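PDB 6L7N: lipase, class 3 from Penicillium roqueforti FM164, which probably hydrolyses ester bonds of acylglycerols as a serine-type lipase of the alpha/beta-hydrolase fold. Local coordinates for residues 66-71 with 77-82; 53-58 with 126-131; 26-31 with 81-86; 141-146 with 155-160. All blocks are in the same frame, centred on the assembly; numbering follows the deposited sequence.

Contact 1. Residues 66-71 with 77-82; sequences SGFIAV and AVVLSF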
loop_
_atom_site.group_PDB
_atom_site.type_symbol
_atom_site.label_atom_id
_atom_site.label_comp_id
_atom_site.label_asym_id
_atom_site.label_seq_id
_atom_site.Cartn_x
_atom_site.Cartn_y
_atom_site.Cartn_z
ATOM N N SER A 66 6.753 5.401 8.408
ATOM C CA SER A 66 7.655 6.307 7.706
ATOM C C SER A 66 7.225 6.383 6.245
ATOM O O SER A 66 6.361 5.633 5.790
ATOM C CB SER A 66 9.114 5.857 7.846
ATOM O OG SER A 66 9.280 4.516 7.436
ATOM N N GLY A 67 7.804 7.309 5.500
ATOM C CA GLY A 67 7.451 7.409 4.100
ATOM C C GLY A 67 7.893 8.724 3.496
ATOM O O GLY A 67 8.691 9.467 4.070
ATOM N N PHE A 68 7.327 8.997 2.329
ATOM C CA PHE A 68 7.784 10.159 1.573
ATOM C C PHE A 68 6.724 10.593 0.576
ATOM O O PHE A 68 5.838 9.823 0.198
ATOM C CB PHE A 68 9.104 9.874 0.846
ATOM C CG PHE A 68 9.033 8.733 -0.156
ATOM C CD1 PHE A 68 8.527 8.925 -1.438
ATOM C CD2 PHE A 68 9.511 7.474 0.184
ATOM C CE1 PHE A 68 8.486 7.868 -2.366
ATOM C CE2 PHE A 68 9.472 6.419 -0.723
ATOM C CZ PHE A 68 8.963 6.608 -2.006
ATOM N N ILE A 69 6.832 11.856 0.170
ATOM C CA ILE A 69 6.176 12.397 -1.013
ATOM C C ILE A 69 7.275 12.730 -2.015
ATOM O O ILE A 69 8.177 13.521 -1.710
ATOM C CB ILE A 69 5.338 13.642 -0.690
ATOM C CG1 ILE A 69 4.368 13.366 0.473
ATOM C CG2 ILE A 69 4.633 14.162 -1.943
ATOM C CD1 ILE A 69 3.553 14.589 0.888
ATOM N N ALA A 70 7.203 12.108 -3.191
ATOM C CA ALA A 70 8.162 12.320 -4.270
ATOM C C ALA A 70 7.425 12.747 -5.529
ATOM O O ALA A 70 6.208 12.594 -5.639
ATOM C CB ALA A 70 8.979 11.061 -4.567
ATOM N N VAL A 71 8.163 13.299 -6.487
ATOM C CA VAL A 71 7.590 13.698 -7.766
ATOM C C VAL A 71 8.309 12.955 -8.879
ATOM O O VAL A 71 9.546 12.919 -8.917
ATOM C CB VAL A 71 7.649 15.222 -7.992
ATOM C CG1 VAL A 71 7.449 15.508 -9.470
ATOM C CG2 VAL A 71 6.530 15.939 -7.189
ATOM N N ALA A 77 3.483 12.134 -11.976
ATOM C CA ALA A 77 2.791 11.716 -10.765
ATOM C C ALA A 77 3.479 12.258 -9.524
ATOM O O ALA A 77 4.709 12.292 -9.445
ATOM C CB ALA A 77 2.703 10.187 -10.668
ATOM N N VAL A 78 2.664 12.696 -8.562
ATOM C CA VAL A 78 3.086 12.883 -7.185
ATOM C C VAL A 78 2.818 11.574 -6.466
ATOM O O VAL A 78 1.742 10.992 -6.630
ATOM C CB VAL A 78 2.327 14.047 -6.530
ATOM C CG1 VAL A 78 2.684 14.174 -5.065
ATOM C CG2 VAL A 78 2.645 15.354 -7.274
ATOM N N VAL A 79 3.804 11.094 -5.710
ATOM C CA VAL A 79 3.770 9.762 -5.113
ATOM C C VAL A 79 3.860 9.908 -3.605
ATOM O O VAL A 79 4.823 10.481 -3.083
ATOM C CB VAL A 79 4.901 8.865 -5.639
ATOM C CG1 VAL A 79 4.878 7.497 -4.957
ATOM C CG2 VAL A 79 4.818 8.727 -7.166
ATOM N N LEU A 80 2.869 9.369 -2.909
ATOM C CA LEU A 80 2.827 9.336 -1.457
ATOM C C LEU A 80 3.023 7.882 -1.064
ATOM O O LEU A 80 2.145 7.057 -1.322
ATOM C CB LEU A 80 1.489 9.861 -0.943
ATOM C CG LEU A 80 1.204 9.734 0.555
ATOM C CD1 LEU A 80 2.351 10.309 1.392
ATOM C CD2 LEU A 80 -0.132 10.432 0.858
ATOM N N SER A 81 4.157 7.573 -0.438
ATOM C CA SER A 81 4.532 6.199 -0.132
ATOM C C SER A 81 4.627 6.003 1.372
ATOM O O SER A 81 5.259 6.818 2.066
ATOM C CB SER A 81 5.864 5.844 -0.785
ATOM O OG SER A 81 6.344 4.606 -0.298
ATOM N N PHE A 82 4.019 4.912 1.859
ATOM C CA PHE A 82 3.997 4.566 3.278
ATOM C C PHE A 82 4.684 3.234 3.541
ATOM O O PHE A 82 4.397 2.235 2.866
ATOM C CB PHE A 82 2.559 4.452 3.810
ATOM C CG PHE A 82 1.810 5.740 3.851
ATOM C CD1 PHE A 82 1.967 6.621 4.907
ATOM C CD2 PHE A 82 0.918 6.061 2.842
ATOM C CE1 PHE A 82 1.257 7.810 4.942
ATOM C CE2 PHE A 82 0.210 7.230 2.875
ATOM C CZ PHE A 82 0.380 8.117 3.928
#

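Contact 2. Residues 53-58 with 126-131; sequences VFYDFS and IKELKE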
loop_
_atom_site.group_PDB
_atom_site.type_symbol
_atom_site.label_atom_id
_atom_site.label_comp_id
_atom_site.label_asym_id
_atom_site.label_seq_id
_atom_site.Cartn_x
_atom_site.Cartn_y
_atom_site.Cartn_z
ATOM N N VAL A 53 12.742 13.380 -3.835
ATOM C CA VAL A 53 11.921 13.493 -2.633
ATOM C C VAL A 53 11.488 14.940 -2.426
ATOM O O VAL A 53 12.335 15.841 -2.324
ATOM C CB VAL A 53 12.682 12.978 -1.402
ATOM C CG1 VAL A 53 11.900 13.312 -0.134
ATOM C CG2 VAL A 53 12.906 11.491 -1.520
ATOM N N PHE A 54 10.161 15.163 -2.317
ATOM C CA PHE A 54 9.666 16.470 -1.900
ATOM C C PHE A 54 9.604 16.630 -0.401
ATOM O O PHE A 54 9.964 17.689 0.135
ATOM C CB PHE A 54 8.278 16.699 -2.457
ATOM C CG PHE A 54 8.295 17.383 -3.736
ATOM C CD1 PHE A 54 8.286 18.743 -3.802
ATOM C CD2 PHE A 54 8.330 16.697 -4.893
ATOM C CE1 PHE A 54 8.313 19.397 -5.041
ATOM C CE2 PHE A 54 8.355 17.365 -6.137
ATOM C CZ PHE A 54 8.372 18.707 -6.189
ATOM N N TYR A 55 9.087 15.607 0.265
ATOM C CA TYR A 55 8.961 15.624 1.707
ATOM C C TYR A 55 9.158 14.204 2.181
ATOM O O TYR A 55 8.957 13.263 1.422
ATOM C CB TYR A 55 7.586 16.127 2.169
ATOM C CG TYR A 55 7.247 17.544 1.759
ATOM C CD1 TYR A 55 7.792 18.631 2.435
ATOM C CD2 TYR A 55 6.375 17.796 0.709
ATOM C CE1 TYR A 55 7.481 19.921 2.080
ATOM C CE2 TYR A 55 6.065 19.096 0.335
ATOM C CZ TYR A 55 6.616 20.152 1.029
ATOM O OH TYR A 55 6.317 21.453 0.675
ATOM N N ASP A 56 9.557 14.046 3.438
ATOM C CA ASP A 56 9.574 12.704 3.997
ATOM C C ASP A 56 9.338 12.763 5.495
ATOM O O ASP A 56 9.378 13.826 6.125
ATOM C CB ASP A 56 10.875 11.953 3.689
ATOM C CG ASP A 56 12.101 12.787 3.904
ATOM O OD1 ASP A 56 12.141 13.586 4.875
ATOM O OD2 ASP A 56 13.036 12.622 3.079
ATOM N N PHE A 57 9.085 11.585 6.053
ATOM C CA PHE A 57 8.770 11.461 7.465
ATOM C C PHE A 57 9.300 10.121 7.956
ATOM O O PHE A 57 9.124 9.097 7.293
ATOM C CB PHE A 57 7.262 11.615 7.709
ATOM C CG PHE A 57 6.385 10.847 6.743
ATOM C CD1 PHE A 57 6.089 11.358 5.488
ATOM C CD2 PHE A 57 5.824 9.639 7.117
ATOM C CE1 PHE A 57 5.275 10.662 4.611
ATOM C CE2 PHE A 57 5.005 8.938 6.249
ATOM C CZ PHE A 57 4.731 9.452 4.991
ATOM N N SER A 58 9.981 10.138 9.097
ATOM C CA SER A 58 10.779 9.003 9.534
ATOM C C SER A 58 10.093 8.273 10.676
ATOM O O SER A 58 9.327 8.865 11.442
ATOM C CB SER A 58 12.174 9.454 9.991
ATOM O OG SER A 58 12.944 8.356 10.449
ATOM N N ILE A 126 -1.312 16.570 4.305
ATOM C CA ILE A 126 -2.295 17.311 3.515
ATOM C C ILE A 126 -1.721 18.655 3.073
ATOM O O ILE A 126 -1.829 19.044 1.900
ATOM C CB ILE A 126 -3.606 17.476 4.308
ATOM C CG1 ILE A 126 -4.286 16.112 4.465
ATOM C CG2 ILE A 126 -4.550 18.434 3.613
ATOM C CD1 ILE A 126 -5.547 16.133 5.326
ATOM N N LYS A 127 -1.076 19.375 3.998
ATOM C CA LYS A 127 -0.505 20.673 3.618
ATOM C C LYS A 127 0.615 20.509 2.582
ATOM O O LYS A 127 0.688 21.256 1.583
ATOM C CB LYS A 127 -0.004 21.402 4.865
ATOM C CG LYS A 127 -1.095 21.731 5.896
ATOM C CD LYS A 127 -0.490 22.424 7.110
ATOM C CE LYS A 127 -1.497 22.561 8.245
ATOM N NZ LYS A 127 -0.800 22.795 9.540
ATOM N N GLU A 128 1.472 19.501 2.782
ATOM C CA GLU A 128 2.567 19.238 1.852
ATOM C C GLU A 128 2.039 18.860 0.472
ATOM O O GLU A 128 2.564 19.305 -0.560
ATOM C CB GLU A 128 3.454 18.116 2.400
ATOM C CG GLU A 128 4.194 18.444 3.696
ATOM C CD GLU A 128 4.897 17.237 4.325
ATOM O OE1 GLU A 128 5.733 17.436 5.241
ATOM O OE2 GLU A 128 4.614 16.088 3.909
ATOM N N LEU A 129 1.025 18.001 0.431
ATOM C CA LEU A 129 0.464 17.609 -0.847
ATOM C C LEU A 129 -0.130 18.809 -1.559
ATOM O O LEU A 129 -0.010 18.930 -2.781
ATOM C CB LEU A 129 -0.591 16.528 -0.646
ATOM C CG LEU A 129 -0.040 15.123 -0.456
ATOM C CD1 LEU A 129 -1.207 14.184 -0.150
ATOM C CD2 LEU A 129 0.714 14.681 -1.707
ATOM N N LYS A 130 -0.787 19.704 -0.821
ATOM C CA LYS A 130 -1.329 20.885 -1.482
ATOM C C LYS A 130 -0.214 21.647 -2.182
ATOM O O LYS A 130 -0.344 22.031 -3.356
ATOM C CB LYS A 130 -2.062 21.781 -0.482
ATOM C CG LYS A 130 -2.664 23.030 -1.122
ATOM C CD LYS A 130 -3.483 23.826 -0.129
ATOM C CE LYS A 130 -4.055 25.084 -0.781
ATOM N NZ LYS A 130 -4.634 25.999 0.240
ATOM N N GLU A 131 0.927 21.786 -1.501
ATOM C CA GLU A 131 2.063 22.476 -2.112
ATOM C C GLU A 131 2.574 21.753 -3.358
ATOM O O GLU A 131 2.758 22.363 -4.422
ATOM C CB GLU A 131 3.181 22.621 -1.088
ATOM C CG GLU A 131 3.301 23.986 -0.505
ATOM C CD GLU A 131 4.511 24.088 0.379
ATOM O OE1 GLU A 131 5.636 23.989 -0.149
ATOM O OE2 GLU A 131 4.331 24.213 1.602
#

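Contact 3. Residues 26-31 with 81-86; sequences DDYTAQ and SFRGSY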
loop_
_atom_site.group_PDB
_atom_site.type_symbol
_atom_site.label_atom_id
_atom_site.label_comp_id
_atom_site.label_asym_id
_atom_site.label_seq_id
_atom_site.Cartn_x
_atom_site.Cartn_y
_atom_site.Cartn_z
ATOM N N ASP A 26 17.521 5.688 4.101
ATOM C CA ASP A 26 18.146 6.705 3.257
ATOM C C ASP A 26 17.116 7.506 2.475
ATOM O O ASP A 26 17.368 8.662 2.129
ATOM C CB ASP A 26 19.109 6.052 2.280
ATOM C CG ASP A 26 19.870 4.923 2.902
ATOM O OD1 ASP A 26 20.307 5.083 4.066
ATOM O OD2 ASP A 26 20.030 3.860 2.246
ATOM N N ASP A 27 15.976 6.909 2.157
ATOM C CA ASP A 27 14.998 7.637 1.357
ATOM C C ASP A 27 14.028 8.431 2.224
ATOM O O ASP A 27 13.703 9.575 1.893
ATOM C CB ASP A 27 14.221 6.677 0.450
ATOM C CG ASP A 27 15.058 6.158 -0.714
ATOM O OD1 ASP A 27 15.773 6.957 -1.367
ATOM O OD2 ASP A 27 15.006 4.943 -0.962
ATOM N N TYR A 28 13.572 7.876 3.341
ATOM C CA TYR A 28 12.607 8.619 4.135
ATOM C C TYR A 28 13.256 9.571 5.133
ATOM O O TYR A 28 12.540 10.289 5.837
ATOM C CB TYR A 28 11.618 7.667 4.835
ATOM C CG TYR A 28 12.152 6.659 5.833
ATOM C CD1 TYR A 28 12.583 7.052 7.091
ATOM C CD2 TYR A 28 12.146 5.298 5.537
ATOM C CE1 TYR A 28 13.036 6.116 8.020
ATOM C CE2 TYR A 28 12.601 4.351 6.462
ATOM C CZ TYR A 28 13.045 4.769 7.698
ATOM O OH TYR A 28 13.484 3.846 8.626
ATOM N N THR A 29 14.585 9.637 5.180
ATOM C CA THR A 29 15.273 10.723 5.863
ATOM C C THR A 29 16.042 11.597 4.889
ATOM O O THR A 29 16.894 12.384 5.315
ATOM C CB THR A 29 16.238 10.189 6.922
ATOM O OG1 THR A 29 17.347 9.562 6.268
ATOM C CG2 THR A 29 15.540 9.196 7.846
ATOM N N ALA A 30 15.784 11.455 3.596
ATOM C CA ALA A 30 16.520 12.212 2.599
ATOM C C ALA A 30 16.201 13.702 2.701
ATOM O O ALA A 30 15.146 14.122 3.204
ATOM C CB ALA A 30 16.203 11.695 1.194
ATOM N N GLN A 31 17.146 14.509 2.231
ATOM C CA GLN A 31 16.940 15.944 2.152
ATOM C C GLN A 31 16.084 16.284 0.940
ATOM O O GLN A 31 16.115 15.591 -0.079
ATOM C CB GLN A 31 18.281 16.680 2.085
ATOM C CG GLN A 31 18.949 16.790 3.442
ATOM C CD GLN A 31 18.082 17.527 4.450
ATOM O OE1 GLN A 31 17.476 18.552 4.135
ATOM N NE2 GLN A 31 17.997 16.992 5.662
ATOM N N SER A 81 4.157 7.573 -0.438
ATOM C CA SER A 81 4.532 6.199 -0.132
ATOM C C SER A 81 4.627 6.003 1.372
ATOM O O SER A 81 5.259 6.818 2.066
ATOM C CB SER A 81 5.864 5.844 -0.785
ATOM O OG SER A 81 6.344 4.606 -0.298
ATOM N N PHE A 82 4.019 4.912 1.859
ATOM C CA PHE A 82 3.997 4.566 3.278
ATOM C C PHE A 82 4.684 3.234 3.541
ATOM O O PHE A 82 4.397 2.235 2.866
ATOM C CB PHE A 82 2.559 4.452 3.810
ATOM C CG PHE A 82 1.810 5.740 3.851
ATOM C CD1 PHE A 82 1.967 6.621 4.907
ATOM C CD2 PHE A 82 0.918 6.061 2.842
ATOM C CE1 PHE A 82 1.257 7.810 4.942
ATOM C CE2 PHE A 82 0.210 7.230 2.875
ATOM C CZ PHE A 82 0.380 8.117 3.928
ATOM N N ARG A 83 5.555 3.217 4.546
ATOM C CA ARG A 83 6.068 2.002 5.164
ATOM C C ARG A 83 5.539 1.944 6.591
ATOM O O ARG A 83 5.653 2.921 7.343
ATOM C CB ARG A 83 7.605 1.984 5.157
ATOM C CG ARG A 83 8.224 0.648 5.540
ATOM C CD ARG A 83 9.401 0.810 6.522
ATOM N NE ARG A 83 8.934 1.125 7.869
ATOM C CZ ARG A 83 9.666 1.715 8.806
ATOM N NH1 ARG A 83 9.141 1.965 10.005
ATOM N NH2 ARG A 83 10.928 2.037 8.562
ATOM N N GLY A 84 4.946 0.813 6.958
ATOM C CA GLY A 84 4.495 0.590 8.313
ATOM C C GLY A 84 5.554 -0.108 9.140
ATOM O O GLY A 84 6.711 -0.251 8.742
ATOM N N SER A 85 5.136 -0.570 10.318
ATOM C CA SER A 85 6.051 -1.327 11.151
ATOM C C SER A 85 6.554 -2.548 10.397
ATOM O O SER A 85 5.781 -3.252 9.746
ATOM C CB SER A 85 5.360 -1.761 12.439
ATOM O OG SER A 85 6.163 -2.717 13.106
ATOM N N TYR A 86 7.857 -2.797 10.469
ATOM C CA TYR A 86 8.400 -4.026 9.907
ATOM C C TYR A 86 8.368 -5.189 10.898
ATOM O O TYR A 86 8.888 -6.265 10.591
ATOM C CB TYR A 86 9.823 -3.808 9.378
ATOM C CG TYR A 86 10.759 -3.018 10.267
ATOM C CD1 TYR A 86 11.404 -3.623 11.340
ATOM C CD2 TYR A 86 11.026 -1.672 10.014
ATOM C CE1 TYR A 86 12.264 -2.913 12.153
ATOM C CE2 TYR A 86 11.891 -0.951 10.823
ATOM C CZ TYR A 86 12.505 -1.579 11.892
ATOM O OH TYR A 86 13.372 -0.883 12.705
#

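Contact 4. Residues 141-146 with 155-160; sequences LAVVGH and LAVADL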
loop_
_atom_site.group_PDB
_atom_site.type_symbol
_atom_site.label_atom_id
_atom_site.label_comp_id
_atom_site.label_asym_id
_atom_site.label_seq_id
_atom_site.Cartn_x
_atom_site.Cartn_y
_atom_site.Cartn_z
ATOM N N LEU A 141 -2.069 11.768 -8.502
ATOM C CA LEU A 141 -1.572 11.471 -7.173
ATOM C C LEU A 141 -1.693 9.971 -7.002
ATOM O O LEU A 141 -2.760 9.405 -7.252
ATOM C CB LEU A 141 -2.350 12.208 -6.073
ATOM C CG LEU A 141 -2.053 11.723 -4.640
ATOM C CD1 LEU A 141 -0.619 12.011 -4.203
ATOM C CD2 LEU A 141 -3.030 12.270 -3.605
ATOM N N ALA A 142 -0.591 9.336 -6.634
ATOM C CA ALA A 142 -0.518 7.895 -6.451
ATOM C C ALA A 142 -0.080 7.648 -5.018
ATOM O O ALA A 142 0.961 8.142 -4.588
ATOM C CB ALA A 142 0.460 7.261 -7.449
ATOM N N VAL A 143 -0.884 6.905 -4.272
ATOM C CA VAL A 143 -0.575 6.540 -2.904
ATOM C C VAL A 143 -0.262 5.056 -2.915
ATOM O O VAL A 143 -1.029 4.265 -3.476
ATOM C CB VAL A 143 -1.751 6.847 -1.966
ATOM C CG1 VAL A 143 -1.352 6.631 -0.524
ATOM C CG2 VAL A 143 -2.281 8.271 -2.210
ATOM N N VAL A 144 0.880 4.689 -2.343
ATOM C CA VAL A 144 1.375 3.331 -2.495
ATOM C C VAL A 144 1.968 2.837 -1.179
ATOM O O VAL A 144 2.500 3.607 -0.371
ATOM C CB VAL A 144 2.400 3.258 -3.650
ATOM C CG1 VAL A 144 3.526 4.262 -3.413
ATOM C CG2 VAL A 144 2.965 1.851 -3.808
ATOM N N GLY A 145 1.848 1.535 -0.962
ATOM C CA GLY A 145 2.598 0.939 0.133
ATOM C C GLY A 145 2.534 -0.566 0.035
ATOM O O GLY A 145 1.802 -1.122 -0.786
ATOM N N HIS A 146 3.313 -1.214 0.900
ATOM C CA HIS A 146 3.364 -2.663 0.984
ATOM C C HIS A 146 3.163 -3.054 2.441
ATOM O O HIS A 146 3.530 -2.303 3.348
ATOM C CB HIS A 146 4.717 -3.199 0.448
ATOM C CG HIS A 146 4.971 -4.649 0.738
ATOM N ND1 HIS A 146 5.802 -5.065 1.759
ATOM C CD2 HIS A 146 4.536 -5.777 0.123
ATOM C CE1 HIS A 146 5.858 -6.389 1.770
ATOM N NE2 HIS A 146 5.103 -6.846 0.785
ATOM N N LEU A 155 -6.087 3.699 3.793
ATOM C CA LEU A 155 -6.933 4.647 4.511
ATOM C C LEU A 155 -6.561 6.060 4.121
ATOM O O LEU A 155 -7.443 6.910 3.931
ATOM C CB LEU A 155 -6.828 4.451 6.026
ATOM C CG LEU A 155 -7.395 3.100 6.479
ATOM C CD1 LEU A 155 -6.947 2.760 7.882
ATOM C CD2 LEU A 155 -8.929 3.148 6.413
ATOM N N ALA A 156 -5.270 6.297 3.878
ATOM C CA ALA A 156 -4.872 7.633 3.471
ATOM C C ALA A 156 -5.537 7.990 2.153
ATOM O O ALA A 156 -6.162 9.057 2.030
ATOM C CB ALA A 156 -3.348 7.730 3.371
ATOM N N VAL A 157 -5.494 7.064 1.183
ATOM C CA VAL A 157 -6.117 7.354 -0.104
ATOM C C VAL A 157 -7.574 7.691 0.108
ATOM O O VAL A 157 -8.076 8.710 -0.383
ATOM C CB VAL A 157 -5.998 6.172 -1.074
ATOM C CG1 VAL A 157 -6.485 6.602 -2.438
ATOM C CG2 VAL A 157 -4.649 5.727 -1.187
ATOM N N ALA A 158 -8.273 6.843 0.866
ATOM C CA ALA A 158 -9.717 7.021 0.943
ATOM C C ALA A 158 -10.024 8.380 1.543
ATOM O O ALA A 158 -10.874 9.127 1.035
ATOM C CB ALA A 158 -10.344 5.891 1.769
ATOM N N ASP A 159 -9.239 8.757 2.553
ATOM C CA ASP A 159 -9.462 10.016 3.241
ATOM C C ASP A 159 -9.142 11.174 2.315
ATOM O O ASP A 159 -9.934 12.116 2.178
ATOM C CB ASP A 159 -8.593 10.055 4.492
ATOM C CG ASP A 159 -8.909 11.224 5.397
ATOM O OD1 ASP A 159 -9.988 11.849 5.273
ATOM O OD2 ASP A 159 -8.055 11.504 6.250
ATOM N N LEU A 160 -7.998 11.080 1.622
ATOM C CA LEU A 160 -7.609 12.158 0.722
ATOM C C LEU A 160 -8.600 12.310 -0.414
ATOM O O LEU A 160 -8.739 13.408 -0.972
ATOM C CB LEU A 160 -6.213 11.912 0.165
ATOM C CG LEU A 160 -5.113 12.047 1.218
ATOM C CD1 LEU A 160 -3.780 11.548 0.673
ATOM C CD2 LEU A 160 -5.014 13.498 1.718
#

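Contact 1. Residues 66-71 with 77-82
Phe68 and Ser81 face each other across an antiparallel ladder, and the backbone bonds between them show how such a pairing is built. Phe68 N donates to Ser81 O at 3.0 Å, while Ser81 N returns an almost straight bond (174°) to Phe68 O. The next hydrogen-bonded pair, Ala70 with Val79, repeats the exchange: Val79 N reaches Ala70 O at 2.8 Å. Weaker CA-H...O contacts fill the non-hydrogen-bonded positions, as where Ile69 CA lies 3.1 Å from Val79 O. At Gly67 the backbone angles would press any CB against the preceding carbonyl oxygen, and Ser81 O lies 3.0 Å from Gly67 CA.

A single CH-pi contact marks one face. With chi1 at 60°, Phe68 CG stands between its backbone N and carbonyl carbon, which swings the ring over the neighbouring strand; Ser81 CB lies 3.6 Å from the ring centroid. Val79 and Ala70 share this face, which helix 6-22 helps to cover, and Ser81 OG bonds to Tyr18 O of that helix.

The other face is aliphatic. Ile69 CG2 meets Val78 CG1 at 3.7 Å, and Leu80 CD1 comes to 3.8 Å from Ile69 CG1. Helices 112-135 and 148-161 pack against this side. The arrangement is a buried beta hairpin within the mixed central sheet of an alpha/beta hydrolase, sandwiched between helices.

Contact 2. Residues 53-58 with 126-131
Tyr55 lies against Glu128, and followed outward from its CB it meets first one glutamate and then another. Tyr55 CB itself is 3.4 Å from Glu128 OE2, at the carboxylate end of that side chain. The ring comes next. Tyr55 CG faces the carboxyl carbon, Glu128 CD, at 3.5 Å, and the carboxylate plane is only 5° from that of the ring, a stacked arrangement. Glu128 CG stands 3.6 Å from the ring centroid, almost on the normal, in a CH-pi contact. Farther along, Tyr55 CD2 touches Glu128 CB at 3.4 Å. The glutamate chain, extended beyond CG (chi2 171°), therefore runs over the ring from the helix side back toward the strand, so that its methylenes cover one face of the ring and its charge reaches the root of the tyrosine.

At the tip the partner changes: Tyr55 OH lies 2.8 Å from Glu131 OE1, about one helical turn on, but the angle is poor for a hydrogen bond. This carboxylate stands nearly upright to the ring, with planes 85° apart.

Glu128 also touches Ile69, which faces both Phe54 and Tyr55 in a classic beta bulge. The contact thus lays helix 112-135 over the bulged edge strand 52-57, a surface contact at the edge of the central sheet of the alpha/beta-hydrolase fold.

Contact 3. Residues 26-31 with 81-86
Tyr28 OH comes to the edge of the Arg83 guanidinium, near its plane, while the Tyr28 ring stands almost upright to that plane, at 85°. Tyr86 takes one guanidinium face: its CD2 sits over the centre, 3.8 Å above the plane, and Arg83 NH2 in turn lies in the plane of the Tyr86 ring, at its edge. The site lies at the end of strand 77-83 in the central sheet of the alpha/beta-hydrolase fold, where Tyr28, at the end of the short helix 25-28, reaches Arg83.

Across the two segments the touching is concentrated on one atom. Arg83 NH2 is 3.1 Å from Tyr28 OH and 3.5 Å from Tyr28 CE2, so the tyrosine approaches with its phenolic end. Ser58, Asn59 and Ser66 also touch Tyr28.

The arginine is gripped by several partners. Asp64 O and Asn59 OD1 accept hydrogen bonds from its NH1, which would fix the rotation of the guanidinium and probably help to solvate its charge in this buried setting. Arg83 is close to, though not in contact with, what is probably the catalytic triad. Its chain leaves the strand with CG anti to the backbone N (chi1 -169°), then bends at chi2 and chi3. That fold brings NE to the carbonyl of the next residue, where Arg83 NE bonds to Gly84 O at 2.8 Å.

Contact 4. Residues 141-146 with 155-160
Val143 and Val157 bring strand 141-146 and helix 155-160 closest together, with their CA atoms 6.3 Å apart. The two side chains run antiparallel alongside each other. In the valine pair one helix methyl does the touching: Val157 CG2 is modelled 3.2 Å from Val143 CB, tighter than usual carbon contact. The same methyl sits in the fork of the strand residue, with Val143 CG1 at 3.5 Å and Val143 CG2 at 3.6 Å from Val157 CG2. Val157 CG1 is anti to the backbone N (chi1 -172°), which puts CG2 beside that N and turned to the strand.

A looser pair follows toward the start of the strand, where Leu141 CD2 meets Leu160 CD1 at 4.4 Å. Leu160 also touches Leu80 and Leu129, and Val143 touches Phe82, so both pairs merge into a wider apolar layer.

Strand 140-146, helix 148-161 and strand 169-173 form a beta-alpha-beta unit. Gly145 belongs to what is probably the nucleophile elbow (GxSxG) of the lipase, between this strand and this helix. No hydrogen bond crosses between the two segments. Between them the contact is apolar; the valines are in tight contact, though the 3.2 Å Val143 CB to Val157 CG2 distance may be partly a matter of the model, and the leucines are looser.

In the fold
Contacts 1, 3 and 4 are buried, whereas contact 2 lies at the surface, and their chemistry follows their place. Contact 1 supplies the regular hydrogen bonding of the sheet; contact 4, on the neighbouring strand 140-146, is purely apolar. Strand 77-83 serves both contact 1 and contact 3, the latter carrying it into a polar, charged cluster at the strand's end. Contact 2 uses one edge strand of the sheet, next to 66-72, and mixes glutamate methylenes and carboxylates with an aromatic ring. Helix 112-135 links it to contact 4, since Leu129 and Ile126 pack on Leu160. Together they run from edge to centre of one helix-flanked sheet.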